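Local atomic coordinates of insect group II chitinase (Ostrinia furnacalis, PDB entry 5Y2A), a protein that probably hydrolyses the beta-1,4 linkages of chitin in insects, as a glycoside hydrolase family 18 chitinase catalytic domain. Residues Phe281-Phe284 against Tyr285-Cys288. Residues are numbered along the deposited sequence; the frame is centred on the assembly and turned at random.
Sequences FLSF and YEIC
Glu286 OE1 accepts from Ser283 N at 2.9 Å and weakly from Ser283 OG. The Ser283 amide meets OE1 on the anti side of the carboxylate, close to its plane. In return, Ser283 OG accepts from Glu286 N at 3.0 Å. These reciprocal bonds form a capping box, with Ser283 as N-cap. Glu286 OE1 is also hydrogen-bonded to Thr276 OG1, and Glu286 OE2 to Glu275 N, so both carboxylate oxygens are engaged in this buried place. The chi1 of Ser283, 71°, sets OG between its own N and carbonyl carbon, facing the first turn. There Ser283 OG lies 3.0 Å above the Tyr285 ring plane, over its centre, and Ser283 CB makes a CH-pi contact with the same face. Replacing Tyr285 by alanine would probably open a gap over Ser283 OG and CB, which would lose the ring face they pack against. Farther on, Cys288 SG, disulfide-bonded to Cys355, sits over one face of the Phe284 ring, 4.0 Å from its centroid. Leu282 CB packs on Ile287 CG1 at 3.9 Å, and both side chains touch Val317 of strand 315-318. The cap thus joins strand 281-283, paired antiparallel with strand 241-254, directly to helix 284-292.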
loop_
_atom_site.group_PDB
_atom_site.type_symbol
_atom_site.label_atom_id
_atom_site.label_comp_id
_atom_site.label_asym_id
_atom_site.label_seq_id
_atom_site.Cartn_x
_atom_site.Cartn_y
_atom_site.Cartn_z
ATOM N N PHE A 281 6.685 6.280 5.282
ATOM C CA PHE A 281 7.912 6.242 4.504
ATOM C C PHE A 281 8.218 7.655 4.023
ATOM O O PHE A 281 7.314 8.371 3.585
ATOM C CB PHE A 281 7.733 5.264 3.324
ATOM C CG PHE A 281 8.912 5.166 2.407
ATOM C CD1 PHE A 281 9.092 6.076 1.374
ATOM C CD2 PHE A 281 9.814 4.121 2.538
ATOM C CE1 PHE A 281 10.170 5.971 0.516
ATOM C CE2 PHE A 281 10.898 4.009 1.679
ATOM C CZ PHE A 281 11.073 4.934 0.668
ATOM N N LEU A 282 9.482 8.067 4.132
ATOM C CA LEU A 282 9.939 9.337 3.569
ATOM C C LEU A 282 11.342 9.144 3.019
ATOM O O LEU A 282 12.196 8.565 3.698
ATOM C CB LEU A 282 9.948 10.465 4.618
ATOM C CG LEU A 282 8.616 10.960 5.198
ATOM C CD1 LEU A 282 8.858 11.917 6.368
ATOM C CD2 LEU A 282 7.770 11.639 4.120
ATOM N N SER A 283 11.577 9.619 1.797
ATOM C CA SER A 283 12.926 9.596 1.248
ATOM C C SER A 283 13.824 10.538 2.037
ATOM O O SER A 283 13.356 11.441 2.738
ATOM C CB SER A 283 12.920 10.012 -0.225
ATOM O OG SER A 283 12.636 11.403 -0.351
ATOM N N PHE A 284 15.133 10.325 1.913
ATOM C CA PHE A 284 16.067 11.230 2.572
ATOM C C PHE A 284 15.851 12.667 2.113
ATOM O O PHE A 284 15.899 13.593 2.928
ATOM C CB PHE A 284 17.515 10.803 2.321
ATOM C CG PHE A 284 18.526 11.670 3.042
ATOM C CD1 PHE A 284 18.514 11.765 4.430
ATOM C CD2 PHE A 284 19.460 12.409 2.332
ATOM C CE1 PHE A 284 19.429 12.567 5.096
ATOM C CE2 PHE A 284 20.383 13.215 2.996
ATOM C CZ PHE A 284 20.364 13.293 4.379
ATOM N N TYR A 285 15.591 12.876 0.815
ATOM C CA TYR A 285 15.413 14.245 0.341
ATOM C C TYR A 285 14.106 14.852 0.847
ATOM O O TYR A 285 14.048 16.062 1.096
ATOM C CB TYR A 285 15.511 14.317 -1.191
ATOM C CG TYR A 285 14.487 13.539 -1.999
ATOM C CD1 TYR A 285 13.219 14.064 -2.248
ATOM C CD2 TYR A 285 14.808 12.310 -2.561
ATOM C CE1 TYR A 285 12.285 13.359 -3.007
ATOM C CE2 TYR A 285 13.883 11.600 -3.324
ATOM C CZ TYR A 285 12.625 12.138 -3.546
ATOM O OH TYR A 285 11.704 11.440 -4.305
ATOM N N GLU A 286 13.057 14.040 1.025
ATOM C CA GLU A 286 11.840 14.559 1.648
ATOM C C GLU A 286 12.094 14.949 3.102
ATOM O O GLU A 286 11.500 15.905 3.614
ATOM C CB GLU A 286 10.716 13.521 1.551
ATOM C CG GLU A 286 10.173 13.348 0.134
ATOM C CD GLU A 286 9.217 12.169 -0.011
ATOM O OE1 GLU A 286 9.448 11.107 0.610
ATOM O OE2 GLU A 286 8.234 12.302 -0.772
ATOM N N ILE A 287 12.966 14.216 3.785
ATOM C CA ILE A 287 13.327 14.584 5.150
ATOM C C ILE A 287 14.122 15.884 5.156
ATOM O O ILE A 287 13.942 16.736 6.036
ATOM C CB ILE A 287 14.100 13.430 5.810
ATOM C CG1 ILE A 287 13.198 12.201 5.949
ATOM C CG2 ILE A 287 14.665 13.848 7.161
ATOM C CD1 ILE A 287 13.962 10.951 6.288
ATOM N N CYS A 288 15.013 16.059 4.177
ATOM C CA CYS A 288 15.773 17.302 4.066
ATOM C C CYS A 288 14.843 18.494 3.896
ATOM O O CYS A 288 15.010 19.526 4.555
ATOM C CB CYS A 288 16.745 17.218 2.888
ATOM S SG CYS A 288 18.248 16.304 3.247
#